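Polyketide biosynthesis 3-hydroxy-3-methylglutaryl-ACP synthase PksG (PDB 4YXT) catalyses the aldol condensation of acetyl-AcpK with a carrier-bound beta-ketothioester intermediate, a step in the biosynthesis of the antibiotic bacillaene in Bacillus subtilis. Local coordinates at residues E75-C80 against L139-D144; D50-G55 against P402-E407; N180-Q185 against T340-E345. The protein carries 1 engineered substitution. One frame throughout, in Å; residues are numbered along the deposited sequence.

Interaction 1 of 3, residues E75-C80 against L139-D144; sequences ELLITC and LVIASD
Leu-76 and Leu-139 open a parallel beta ladder that runs on to Cys-80 and Ser-143, a compact example of how neighbouring strands share their bonds in such a sheet. Leu-139 N reaches Leu-76 O at 2.9 Å, and Leu-139 O in turn receives Ile-78 N at 3.0 Å. Ile-141 repeats the pattern, giving its N-H to Ile-78 O. Its own oxygen is taken by the next donor, with Cys-80 N 2.8 Å from Ile-141 O. Ser-143 N to Cys-80 O is the last of the five. Most of these donors lie almost in line with the C=O they meet, whereas Cys-80 N stands 21° out of the plane of the Ile-141 carbonyl. Longer and weaker CA-H...O contacts, such as Thr-79 CA to Ile-141 O at 3.3 Å, fill in between them.

On one face Leu-77 and Leu-139 lie side by side and point the same way, CD1 of Leu-77 being 4.1 Å from CD2 of Leu-139. With CG anti to the backbone N (chi1 169°), Leu-77 swings this CD1 across to the neighbouring strand, where it also meets CD1 of Ile-141 at 4.2 Å. On the opposite face, that of Ile-78, Val-140, Cys-80 and Ala-142, Cys-80 SG packs on Val-140 CG1 at 3.6 Å, while its CB faces that of Ala-142.

Beyond this shell, Thr-79 OG1 bonds to Ser-92 OG, and Asp-144 OD1 accepts from Ala-82 N; Ala-82 is an engineered residue at a position that is, by similarity, the catalytic proton donor/acceptor. Strand 75-80 is flanked on its other edge by strand 106-111, helix 91-99 covers the Leu-77 and Ile-141 face, and helix 116-130 lies against Leu-76, Cys-80 and Val-140.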
ATOM      1  N   GLU A  75      15.288   6.871   3.313  1.00 21.46           N
ATOM      2  CA  GLU A  75      14.145   7.730   3.609  1.00 23.12           C
ATOM      3  C   GLU A  75      12.741   7.258   3.160  1.00 21.67           C
ATOM      4  O   GLU A  75      11.797   7.992   3.307  1.00 20.39           O
ATOM      5  CB  GLU A  75      14.420   9.039   2.976  1.00 24.41           C
ATOM      6  CG  GLU A  75      15.389   9.807   3.805  1.00 28.73           C
ATOM      7  CD  GLU A  75      15.873  10.992   3.067  1.00 31.06           C
ATOM      8  OE1 GLU A  75      15.066  11.599   2.311  1.00 36.61           O
ATOM      9  OE2 GLU A  75      17.057  11.263   3.221  1.00 36.51           O
ATOM     10  N   LEU A  76      12.643   6.059   2.591  1.00 21.97           N
ATOM     11  CA  LEU A  76      11.389   5.424   2.221  1.00 22.81           C
ATOM     12  C   LEU A  76      11.461   3.996   2.678  1.00 20.93           C
ATOM     13  O   LEU A  76      12.352   3.288   2.273  1.00 22.13           O
ATOM     14  CB  LEU A  76      11.212   5.503   0.700  1.00 23.17           C
ATOM     15  CG  LEU A  76       9.989   4.893   0.027  1.00 23.69           C
ATOM     16  CD1 LEU A  76       8.696   5.481   0.547  1.00 27.23           C
ATOM     17  CD2 LEU A  76      10.068   5.155  -1.470  1.00 25.19           C
ATOM     18  N   LEU A  77      10.566   3.576   3.558  1.00 20.86           N
ATOM     19  CA  LEU A  77      10.459   2.199   3.896  1.00 21.10           C
ATOM     20  C   LEU A  77       9.068   1.705   3.456  1.00 21.06           C
ATOM     21  O   LEU A  77       8.059   2.250   3.894  1.00 22.65           O
ATOM     22  CB  LEU A  77      10.666   2.002   5.416  1.00 21.56           C
ATOM     23  CG  LEU A  77      10.304   0.574   5.884  1.00 21.23           C
ATOM     24  CD1 LEU A  77      11.118  -0.511   5.236  1.00 22.57           C
ATOM     25  CD2 LEU A  77      10.397   0.416   7.375  1.00 22.85           C
ATOM     26  N   ILE A  78       9.010   0.694   2.607  1.00 18.76           N
ATOM     27  CA  ILE A  78       7.734   0.218   2.064  1.00 18.36           C
ATOM     28  C   ILE A  78       7.698  -1.254   2.328  1.00 20.50           C
ATOM     29  O   ILE A  78       8.590  -1.963   1.879  1.00 22.17           O
ATOM     30  CB  ILE A  78       7.597   0.434   0.535  1.00 19.49           C
ATOM     31  CG1 ILE A  78       7.589   1.938   0.180  1.00 20.40           C
ATOM     32  CG2 ILE A  78       6.341  -0.240  -0.042  1.00 17.88           C
ATOM     33  CD1 ILE A  78       7.572   2.194  -1.325  1.00 20.95           C
ATOM     34  N   THR A  79       6.666  -1.720   3.027  1.00 20.55           N
ATOM     35  CA  THR A  79       6.486  -3.122   3.239  1.00 21.27           C
ATOM     36  C   THR A  79       5.384  -3.592   2.316  1.00 19.18           C
ATOM     37  O   THR A  79       4.328  -2.968   2.220  1.00 20.33           O
ATOM     38  CB  THR A  79       6.280  -3.472   4.736  1.00 23.22           C
ATOM     39  OG1 THR A  79       7.434  -3.077   5.474  1.00 25.28           O
ATOM     40  CG2 THR A  79       6.238  -4.983   4.940  1.00 26.37           C
ATOM     41  N   CYS A  80       5.670  -4.638   1.559  1.00 17.17           N
ATOM     42  CA  CYS A  80       4.725  -5.193   0.592  1.00 17.17           C
ATOM     43  C   CYS A  80       4.269  -6.517   1.166  1.00 18.31           C
ATOM     44  O   CYS A  80       5.099  -7.421   1.430  1.00 16.89           O
ATOM     45  CB  CYS A  80       5.400  -5.419  -0.716  1.00 18.40           C
ATOM     46  SG  CYS A  80       6.391  -3.985  -1.282  1.00 21.20           S
ATOM     47  N   LEU A 139      14.192   1.417   1.107  1.00 19.71           N
ATOM     48  CA  LEU A 139      14.170   0.026   1.439  1.00 19.62           C
ATOM     49  C   LEU A 139      12.750  -0.530   1.187  1.00 20.33           C
ATOM     50  O   LEU A 139      11.776   0.023   1.657  1.00 18.49           O
ATOM     51  CB  LEU A 139      14.524  -0.097   2.894  1.00 19.02           C
ATOM     52  CG  LEU A 139      14.734  -1.493   3.441  1.00 17.31           C
ATOM     53  CD1 LEU A 139      15.778  -2.330   2.695  1.00 17.05           C
ATOM     54  CD2 LEU A 139      15.146  -1.305   4.855  1.00 17.78           C
ATOM     55  N   VAL A 140      12.665  -1.569   0.358  1.00 19.01           N
ATOM     56  CA  VAL A 140      11.433  -2.222   0.059  1.00 18.73           C
ATOM     57  C   VAL A 140      11.637  -3.609   0.576  1.00 18.92           C
ATOM     58  O   VAL A 140      12.660  -4.244   0.306  1.00 17.11           O
ATOM     59  CB  VAL A 140      11.141  -2.291  -1.466  1.00 18.69           C
ATOM     60  CG1 VAL A 140       9.823  -2.982  -1.734  1.00 17.99           C
ATOM     61  CG2 VAL A 140      11.115  -0.919  -2.077  1.00 18.46           C
ATOM     62  N   ILE A 141      10.647  -4.069   1.310  1.00 17.93           N
ATOM     63  CA  ILE A 141      10.678  -5.346   1.915  1.00 18.99           C
ATOM     64  C   ILE A 141       9.346  -6.049   1.571  1.00 18.98           C
ATOM     65  O   ILE A 141       8.300  -5.595   1.951  1.00 19.14           O
ATOM     66  CB  ILE A 141      10.773  -5.198   3.438  1.00 20.48           C
ATOM     67  CG1 ILE A 141      12.067  -4.500   3.829  1.00 20.32           C
ATOM     68  CG2 ILE A 141      10.667  -6.571   4.095  1.00 19.31           C
ATOM     69  CD1 ILE A 141      12.325  -4.496   5.326  1.00 22.20           C
ATOM     70  N   ALA A 142       9.415  -7.139   0.829  1.00 17.18           N
ATOM     71  CA  ALA A 142       8.277  -7.980   0.627  1.00 20.31           C
ATOM     72  C   ALA A 142       8.326  -9.164   1.630  1.00 20.86           C
ATOM     73  O   ALA A 142       9.273  -9.907   1.624  1.00 21.62           O
ATOM     74  CB  ALA A 142       8.247  -8.446  -0.810  1.00 18.59           C
ATOM     75  N   SER A 143       7.292  -9.309   2.477  1.00 25.60           N
ATOM     76  CA  SER A 143       7.187 -10.306   3.571  1.00 23.71           C
ATOM     77  C   SER A 143       5.784 -10.952   3.565  1.00 25.15           C
ATOM     78  O   SER A 143       4.773 -10.278   3.759  1.00 27.20           O
ATOM     79  CB  SER A 143       7.428  -9.578   4.919  1.00 25.34           C
ATOM     80  OG  SER A 143       7.768 -10.444   6.027  1.00 24.01           O
ATOM     81  N   ASP A 144       5.714 -12.254   3.326  1.00 26.32           N
ATOM     82  CA  ASP A 144       4.455 -12.998   3.332  1.00 25.82           C
ATOM     83  C   ASP A 144       4.640 -14.382   3.953  1.00 28.25           C
ATOM     84  O   ASP A 144       5.709 -14.993   3.816  1.00 26.25           O
ATOM     85  CB  ASP A 144       3.865 -13.193   1.927  1.00 26.41           C
ATOM     86  CG  ASP A 144       2.994 -12.007   1.468  1.00 28.57           C
ATOM     87  OD1 ASP A 144       2.098 -11.557   2.238  1.00 29.94           O
ATOM     88  OD2 ASP A 144       3.240 -11.518   0.323  1.00 28.03           O
TER

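Interaction 2 of 3, residues D50-G55 against P402-E407; sequences DPVTFG and PRLFLE
Thr-53 lies opposite Leu-404, their CA atoms 5.3 Å apart, where the first turn of the helix from 51 runs nearly antiparallel to strand 403-407, at 171° with the short axes 7.5 Å apart. Thr-53 carries most of the meeting. Its CB sits 3.5 Å from Leu-404 O, and its methyl CG2 rests against the strand backbone, 3.7 Å from Leu-406 N and close to the CA of Phe-405. The threonine thus offers its carbon side to the strand, because chi1 of 68° sets CG2 anti to the carbonyl carbon and turns OG1 back toward the start of the helix.

Two leucines extend the contact along the strand, one on carbon and one on a carboxylate oxygen. Leu-404 brings CD2 to 4.4 Å from Val-52 CG1, a loose touch, and Leu-406 lays its CD2 beside the carboxylate oxygen OD2 of Asp-50. That oxygen has firmer partners outside the pair, a salt bridge with Arg-414 and a hydrogen bond with Tyr-416, both on strand 413-419; the same tyrosine also packs on Val-52, Thr-53 and Leu-404. Leu-404 N is bonded to Asn-57 OD1, one turn further along the helix, which ties the strand backbone to the helix directly.

What holds Thr-53 in this pose is a reciprocal pair of bonds. Asp-50 OD1 takes the N-H of Thr-53 at 2.8 Å, nearly along its C-O axis, and Asp-50 N gives to Thr-53 OG1 at 2.8 Å with an N-H...O angle of 163°. Both side chains are fixed by it, and the OG1 of a buried residue is supplied with a donor. Such a reciprocal exchange at the N-cap is a capping box, used here to start a helix whose first turn packs against the C-terminal antiparallel sheet.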
ATOM      1  N   ASP A  50       6.625 -13.721  12.545  1.00 26.21           N
ATOM      2  CA  ASP A  50       5.552 -13.033  11.889  1.00 25.11           C
ATOM      3  C   ASP A  50       6.154 -12.275  10.707  1.00 23.92           C
ATOM      4  O   ASP A  50       7.326 -12.421  10.422  1.00 22.95           O
ATOM      5  CB  ASP A  50       4.799 -12.163  12.886  1.00 26.96           C
ATOM      6  CG  ASP A  50       5.527 -10.910  13.256  1.00 27.03           C
ATOM      7  OD1 ASP A  50       6.631 -10.642  12.736  1.00 25.74           O
ATOM      8  OD2 ASP A  50       4.915 -10.157  14.029  1.00 27.80           O
ATOM      9  N   PRO A  51       5.340 -11.526   9.963  1.00 23.70           N
ATOM     10  CA  PRO A  51       5.996 -10.763   8.862  1.00 23.11           C
ATOM     11  C   PRO A  51       7.014  -9.702   9.233  1.00 20.24           C
ATOM     12  O   PRO A  51       7.821  -9.300   8.373  1.00 25.28           O
ATOM     13  CB  PRO A  51       4.815 -10.116   8.157  1.00 22.85           C
ATOM     14  CG  PRO A  51       3.685 -11.057   8.454  1.00 22.96           C
ATOM     15  CD  PRO A  51       3.881 -11.555   9.836  1.00 20.99           C
ATOM     16  N   VAL A  52       6.919  -9.146  10.424  1.00 20.71           N
ATOM     17  CA  VAL A  52       7.967  -8.237  10.931  1.00 20.82           C
ATOM     18  C   VAL A  52       9.295  -8.991  11.138  1.00 20.72           C
ATOM     19  O   VAL A  52      10.345  -8.605  10.624  1.00 23.22           O
ATOM     20  CB  VAL A  52       7.546  -7.601  12.266  1.00 19.06           C
ATOM     21  CG1 VAL A  52       8.658  -6.692  12.760  1.00 17.21           C
ATOM     22  CG2 VAL A  52       6.209  -6.851  12.074  1.00 18.98           C
ATOM     23  N   THR A  53       9.224 -10.116  11.829  1.00 18.93           N
ATOM     24  CA  THR A  53      10.419 -10.887  12.073  1.00 20.75           C
ATOM     25  C   THR A  53      11.018 -11.288  10.757  1.00 21.62           C
ATOM     26  O   THR A  53      12.233 -11.172  10.580  1.00 21.10           O
ATOM     27  CB  THR A  53      10.173 -12.130  12.964  1.00 21.41           C
ATOM     28  OG1 THR A  53       9.371 -13.094  12.271  1.00 22.55           O
ATOM     29  CG2 THR A  53       9.471 -11.719  14.280  1.00 21.63           C
ATOM     30  N   PHE A  54      10.155 -11.728   9.832  1.00 21.52           N
ATOM     31  CA  PHE A  54      10.624 -12.234   8.541  1.00 22.82           C
ATOM     32  C   PHE A  54      11.263 -11.098   7.783  1.00 21.80           C
ATOM     33  O   PHE A  54      12.317 -11.318   7.224  1.00 21.28           O
ATOM     34  CB  PHE A  54       9.508 -12.856   7.683  1.00 24.09           C
ATOM     35  CG  PHE A  54       9.422 -14.342   7.775  1.00 26.98           C
ATOM     36  CD1 PHE A  54       8.990 -14.944   8.921  1.00 28.69           C
ATOM     37  CD2 PHE A  54       9.772 -15.141   6.687  1.00 31.78           C
ATOM     38  CE1 PHE A  54       8.913 -16.340   9.012  1.00 34.22           C
ATOM     39  CE2 PHE A  54       9.704 -16.528   6.751  1.00 31.67           C
ATOM     40  CZ  PHE A  54       9.277 -17.132   7.922  1.00 35.31           C
ATOM     41  N   GLY A  55      10.641  -9.897   7.805  1.00 19.28           N
ATOM     42  CA  GLY A  55      11.189  -8.712   7.121  1.00 17.65           C
ATOM     43  C   GLY A  55      12.495  -8.162   7.740  1.00 18.16           C
ATOM     44  O   GLY A  55      13.441  -7.790   7.016  1.00 19.32           O
ATOM     45  N   PRO A 402      22.301 -12.456  15.181  1.00 46.64           N
ATOM     46  CA  PRO A 402      21.059 -12.140  15.856  1.00 46.02           C
ATOM     47  C   PRO A 402      19.885 -12.223  14.886  1.00 40.54           C
ATOM     48  O   PRO A 402      20.001 -11.746  13.786  1.00 36.52           O
ATOM     49  CB  PRO A 402      21.258 -10.699  16.322  1.00 47.70           C
ATOM     50  CG  PRO A 402      22.735 -10.520  16.378  1.00 50.63           C
ATOM     51  CD  PRO A 402      23.248 -11.332  15.244  1.00 50.19           C
ATOM     52  N   ARG A 403      18.806 -12.876  15.297  1.00 38.04           N
ATOM     53  CA  ARG A 403      17.529 -12.840  14.577  1.00 38.29           C
ATOM     54  C   ARG A 403      16.419 -12.337  15.536  1.00 36.38           C
ATOM     55  O   ARG A 403      16.547 -12.429  16.781  1.00 32.24           O
ATOM     56  CB  ARG A 403      17.182 -14.217  14.012  1.00 37.87           C
ATOM     57  CG  ARG A 403      18.269 -14.837  13.161  1.00 43.61           C
ATOM     58  CD  ARG A 403      18.274 -16.355  13.180  1.00 48.20           C
ATOM     59  NE  ARG A 403      18.069 -16.942  14.514  1.00 54.49           N
ATOM     60  CZ  ARG A 403      18.933 -16.902  15.538  1.00 56.91           C
ATOM     61  NH1 ARG A 403      20.111 -16.285  15.450  1.00 57.80           N
ATOM     62  NH2 ARG A 403      18.606 -17.495  16.675  1.00 59.85           N
ATOM     63  N   LEU A 404      15.348 -11.806  14.937  1.00 31.29           N
ATOM     64  CA  LEU A 404      14.260 -11.227  15.679  1.00 26.60           C
ATOM     65  C   LEU A 404      13.197 -12.239  15.842  1.00 28.09           C
ATOM     66  O   LEU A 404      12.912 -13.004  14.933  1.00 29.74           O
ATOM     67  CB  LEU A 404      13.675 -10.022  14.963  1.00 26.76           C
ATOM     68  CG  LEU A 404      12.912  -9.057  15.875  1.00 27.49           C
ATOM     69  CD1 LEU A 404      13.866  -8.367  16.838  1.00 25.74           C
ATOM     70  CD2 LEU A 404      12.163  -7.968  15.096  1.00 28.89           C
ATOM     71  N   PHE A 405      12.556 -12.229  16.991  1.00 28.76           N
ATOM     72  CA  PHE A 405      11.429 -13.120  17.221  1.00 31.52           C
ATOM     73  C   PHE A 405      10.351 -12.412  17.975  1.00 29.36           C
ATOM     74  O   PHE A 405      10.642 -11.483  18.697  1.00 31.31           O
ATOM     75  CB  PHE A 405      11.879 -14.380  17.969  1.00 35.37           C
ATOM     76  CG  PHE A 405      12.680 -15.292  17.119  1.00 39.73           C
ATOM     77  CD1 PHE A 405      12.078 -15.957  16.052  1.00 40.76           C
ATOM     78  CD2 PHE A 405      14.038 -15.452  17.331  1.00 41.83           C
ATOM     79  CE1 PHE A 405      12.816 -16.762  15.215  1.00 42.41           C
ATOM     80  CE2 PHE A 405      14.777 -16.276  16.501  1.00 44.56           C
ATOM     81  CZ  PHE A 405      14.168 -16.934  15.447  1.00 44.50           C
ATOM     82  N   LEU A 406       9.111 -12.847  17.770  1.00 28.52           N
ATOM     83  CA  LEU A 406       7.974 -12.295  18.464  1.00 29.51           C
ATOM     84  C   LEU A 406       7.986 -12.906  19.853  1.00 32.08           C
ATOM     85  O   LEU A 406       7.927 -14.127  20.000  1.00 32.83           O
ATOM     86  CB  LEU A 406       6.673 -12.691  17.754  1.00 29.57           C
ATOM     87  CG  LEU A 406       5.327 -12.252  18.322  1.00 29.66           C
ATOM     88  CD1 LEU A 406       5.206 -10.758  18.597  1.00 29.14           C
ATOM     89  CD2 LEU A 406       4.184 -12.676  17.403  1.00 30.43           C
ATOM     90  N   GLU A 407       8.050 -12.053  20.865  1.00 33.90           N
ATOM     91  CA  GLU A 407       8.131 -12.484  22.243  1.00 34.18           C
ATOM     92  C   GLU A 407       6.743 -12.494  22.880  1.00 33.73           C
ATOM     93  O   GLU A 407       6.432 -13.360  23.666  1.00 28.21           O
ATOM     94  CB  GLU A 407       9.059 -11.520  22.991  1.00 39.73           C
ATOM     95  CG  GLU A 407       9.527 -11.957  24.382  1.00 44.20           C
ATOM     96  CD  GLU A 407       9.809 -10.780  25.306  1.00 49.47           C
ATOM     97  OE1 GLU A 407       9.075  -9.753  25.235  1.00 56.99           O
ATOM     98  OE2 GLU A 407      10.756 -10.886  26.119  1.00 53.03           O
TER

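Interaction 3 of 3, residues N180-Q185 against T340-E345; sequences NPEVFQ and TPQGQE
Glu-182 and Thr-340 meet through three oxygens, two on the glutamate and one on the threonine, and the bonding there is shared rather than one to one. Thr-340 OG1 lies 2.9 Å from Glu-182 OE1 and 3.2 Å from Glu-182 O. The hydroxyl has a single proton, and which of the two acceptors receives it remains open. Whichever holds, Glu-182 O also receives the backbone N-H of Thr-340; with Thr-340 N 3.3 Å from Glu-182 O, that bond is straight at 172° but long, hence weak. The same oxygen is also approached by Gly-343 CA at 3.5 Å, a CA-H...O contact.

As an acceptor Thr-340 OG1 serves the helix: Gly-343 N points to it, weakly, at 3.3 Å. This is N-capping of helix 341-349, and chi1 of 66° places OG1 between the backbone N and the carbonyl carbon, from where it can face both the first turn and Glu-182. Glu-182 is folded to match, its chain bent at chi2 (-78°), so that the carboxylate comes back over the helix start; a negative group near the N-terminus of a helix would probably be stabilised by the helix dipole. OE1 also comes within 3.9 Å of Gln-342 CB.

Gly-343 brings the two backbones close, with its CA 4.0 Å from that of Val-183, and Val-183 CG2 rests 3.9 Å from Gly-343 O. Along the loop, Glu-182 N gives a weak bond to Asn-180 O across an inverse gamma turn centred on Pro-181. Val-183 and Phe-184 then form a classic beta bulge opposite Ile-6 of strand 5-12. Val-183 O is bonded to Thr-339 OG1, just before the helix, while Gln-344 NE2 gives to the carbonyl oxygens of Ile-310 and Gly-313.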
ATOM      1  N   ASN A 180      23.212   4.094  -6.843  1.00 28.66           N
ATOM      2  CA  ASN A 180      24.313   3.275  -7.400  1.00 33.98           C
ATOM      3  C   ASN A 180      23.981   1.792  -7.542  1.00 31.25           C
ATOM      4  O   ASN A 180      24.544   0.973  -6.845  1.00 33.95           O
ATOM      5  CB  ASN A 180      25.594   3.408  -6.549  1.00 37.66           C
ATOM      6  CG  ASN A 180      26.770   2.679  -7.183  1.00 45.72           C
ATOM      7  OD1 ASN A 180      26.850   2.553  -8.435  1.00 49.05           O
ATOM      8  ND2 ASN A 180      27.683   2.165  -6.339  1.00 49.49           N
ATOM      9  N   PRO A 181      23.086   1.442  -8.472  1.00 30.88           N
ATOM     10  CA  PRO A 181      22.479   0.117  -8.497  1.00 30.38           C
ATOM     11  C   PRO A 181      23.314  -0.965  -9.256  1.00 32.82           C
ATOM     12  O   PRO A 181      22.991  -1.361 -10.398  1.00 25.33           O
ATOM     13  CB  PRO A 181      21.156   0.417  -9.204  1.00 27.94           C
ATOM     14  CG  PRO A 181      21.557   1.425 -10.226  1.00 26.81           C
ATOM     15  CD  PRO A 181      22.459   2.332  -9.474  1.00 28.34           C
ATOM     16  N   GLU A 182      24.340  -1.496  -8.600  1.00 34.14           N
ATOM     17  CA  GLU A 182      25.164  -2.553  -9.241  1.00 35.16           C
ATOM     18  C   GLU A 182      24.449  -3.876  -9.365  1.00 31.48           C
ATOM     19  O   GLU A 182      24.715  -4.642 -10.279  1.00 32.91           O
ATOM     20  CB  GLU A 182      26.453  -2.793  -8.455  1.00 37.66           C
ATOM     21  CG  GLU A 182      27.321  -1.562  -8.308  1.00 42.13           C
ATOM     22  CD  GLU A 182      28.139  -1.206  -9.545  1.00 49.09           C
ATOM     23  OE1 GLU A 182      28.200  -1.997 -10.527  1.00 53.03           O
ATOM     24  OE2 GLU A 182      28.750  -0.109  -9.507  1.00 52.92           O
ATOM     25  N   VAL A 183      23.570  -4.172  -8.422  1.00 28.39           N
ATOM     26  CA  VAL A 183      22.893  -5.457  -8.428  1.00 27.15           C
ATOM     27  C   VAL A 183      21.832  -5.524  -9.562  1.00 26.43           C
ATOM     28  O   VAL A 183      21.744  -6.511 -10.315  1.00 24.53           O
ATOM     29  CB  VAL A 183      22.301  -5.772  -7.031  1.00 27.41           C
ATOM     30  CG1 VAL A 183      21.538  -7.077  -7.061  1.00 26.49           C
ATOM     31  CG2 VAL A 183      23.382  -5.806  -5.950  1.00 27.41           C
ATOM     32  N   PHE A 184      21.029  -4.473  -9.717  1.00 25.82           N
ATOM     33  CA  PHE A 184      20.018  -4.448 -10.791  1.00 23.96           C
ATOM     34  C   PHE A 184      19.658  -2.987 -11.107  1.00 26.87           C
ATOM     35  O   PHE A 184      18.919  -2.301 -10.353  1.00 28.12           O
ATOM     36  CB  PHE A 184      18.812  -5.343 -10.374  1.00 21.85           C
ATOM     37  CG  PHE A 184      17.760  -5.512 -11.407  1.00 19.43           C
ATOM     38  CD1 PHE A 184      17.938  -6.379 -12.461  1.00 20.06           C
ATOM     39  CD2 PHE A 184      16.539  -4.853 -11.270  1.00 20.72           C
ATOM     40  CE1 PHE A 184      16.925  -6.570 -13.415  1.00 20.37           C
ATOM     41  CE2 PHE A 184      15.528  -4.996 -12.206  1.00 20.56           C
ATOM     42  CZ  PHE A 184      15.720  -5.879 -13.288  1.00 21.25           C
ATOM     43  N   GLN A 185      20.235  -2.490 -12.209  1.00 24.78           N
ATOM     44  CA  GLN A 185      19.906  -1.194 -12.680  1.00 25.14           C
ATOM     45  C   GLN A 185      18.720  -1.272 -13.627  1.00 24.12           C
ATOM     46  O   GLN A 185      18.759  -1.951 -14.644  1.00 22.08           O
ATOM     47  CB  GLN A 185      21.085  -0.560 -13.411  1.00 27.52           C
ATOM     48  CG  GLN A 185      20.810   0.897 -13.633  1.00 30.95           C
ATOM     49  CD  GLN A 185      21.974   1.617 -14.277  1.00 36.35           C
ATOM     50  OE1 GLN A 185      23.077   1.093 -14.344  1.00 40.50           O
ATOM     51  NE2 GLN A 185      21.727   2.829 -14.760  1.00 39.02           N
ATOM     52  N   THR A 340      25.581  -6.285 -13.038  1.00 32.36           N
ATOM     53  CA  THR A 340      27.018  -6.257 -13.365  1.00 34.25           C
ATOM     54  C   THR A 340      27.790  -7.337 -12.583  1.00 36.15           C
ATOM     55  O   THR A 340      27.289  -7.875 -11.570  1.00 33.73           O
ATOM     56  CB  THR A 340      27.621  -4.857 -13.136  1.00 32.39           C
ATOM     57  OG1 THR A 340      27.599  -4.538 -11.751  1.00 32.02           O
ATOM     58  CG2 THR A 340      26.803  -3.755 -13.886  1.00 32.01           C
ATOM     59  N   PRO A 341      29.006  -7.689 -13.060  1.00 38.22           N
ATOM     60  CA  PRO A 341      29.763  -8.685 -12.292  1.00 36.45           C
ATOM     61  C   PRO A 341      29.969  -8.206 -10.867  1.00 35.33           C
ATOM     62  O   PRO A 341      29.870  -9.002  -9.943  1.00 29.95           O
ATOM     63  CB  PRO A 341      31.088  -8.806 -13.054  1.00 38.49           C
ATOM     64  CG  PRO A 341      30.779  -8.367 -14.438  1.00 40.00           C
ATOM     65  CD  PRO A 341      29.702  -7.305 -14.302  1.00 38.10           C
ATOM     66  N   GLN A 342      30.183  -6.901 -10.685  1.00 34.99           N
ATOM     67  CA  GLN A 342      30.344  -6.330  -9.347  1.00 34.77           C
ATOM     68  C   GLN A 342      29.091  -6.578  -8.477  1.00 33.96           C
ATOM     69  O   GLN A 342      29.204  -6.878  -7.309  1.00 28.29           O
ATOM     70  CB  GLN A 342      30.601  -4.844  -9.423  1.00 37.61           C
ATOM     71  CG  GLN A 342      31.946  -4.481 -10.013  1.00 44.73           C
ATOM     72  CD  GLN A 342      31.977  -4.548 -11.529  1.00 49.66           C
ATOM     73  OE1 GLN A 342      30.936  -4.696 -12.193  1.00 46.31           O
ATOM     74  NE2 GLN A 342      33.183  -4.429 -12.095  1.00 54.99           N
ATOM     75  N   GLY A 343      27.889  -6.456  -9.046  1.00 34.88           N
ATOM     76  CA  GLY A 343      26.661  -6.676  -8.240  1.00 31.50           C
ATOM     77  C   GLY A 343      26.555  -8.115  -7.807  1.00 28.78           C
ATOM     78  O   GLY A 343      26.241  -8.422  -6.638  1.00 29.72           O
ATOM     79  N   GLN A 344      26.860  -9.016  -8.746  1.00 27.87           N
ATOM     80  CA  GLN A 344      26.900 -10.427  -8.409  1.00 27.53           C
ATOM     81  C   GLN A 344      27.876 -10.644  -7.258  1.00 28.23           C
ATOM     82  O   GLN A 344      27.529 -11.364  -6.319  1.00 24.74           O
ATOM     83  CB  GLN A 344      27.225 -11.344  -9.613  1.00 29.14           C
ATOM     84  CG  GLN A 344      27.342 -12.814  -9.211  1.00 30.16           C
ATOM     85  CD  GLN A 344      27.638 -13.742 -10.370  1.00 32.75           C
ATOM     86  OE1 GLN A 344      28.651 -13.582 -11.040  1.00 36.59           O
ATOM     87  NE2 GLN A 344      26.768 -14.733 -10.605  1.00 32.82           N
ATOM     88  N   GLU A 345      29.068 -10.035  -7.279  1.00 25.40           N
ATOM     89  CA  GLU A 345      30.004 -10.196  -6.116  1.00 31.14           C
ATOM     90  C   GLU A 345      29.395  -9.703  -4.791  1.00 29.69           C
ATOM     91  O   GLU A 345      29.520 -10.340  -3.741  1.00 30.94           O
ATOM     92  CB  GLU A 345      31.341  -9.460  -6.317  1.00 38.06           C
ATOM     93  CG  GLU A 345      31.957  -9.568  -7.706  1.00 42.85           C
ATOM     94  CD  GLU A 345      33.403  -9.096  -7.736  1.00 53.70           C
ATOM     95  OE1 GLU A 345      34.224  -9.668  -6.973  1.00 57.20           O
ATOM     96  OE2 GLU A 345      33.715  -8.148  -8.513  1.00 59.02           O
TER

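In the fold
Chemistry follows both depth and the kind of element joined. Interaction 1, its centre about 11 Å from that of the chain and wholly buried, relies on backbone bonds inside the sheet with apolar groups on both faces. Interaction 2 is also buried but joins a helix to a separate antiparallel sheet, chiefly by carbon packing, with the Asp-50 and Thr-53 polar groups bonded to each other and, for Asp-50, to strand 413-419. Interaction 3, partly exposed, depends on a carboxylate, a hydroxyl and a carbonyl. Interactions 1 and 3 reach the same large mixed sheet without touching. Interactions 1 and 2 do touch: Ser-143 OG probably hydrogen-bonds Pro-51 O at 2.6 Å, while interactions 2 and 3 have centres about 28 Å apart.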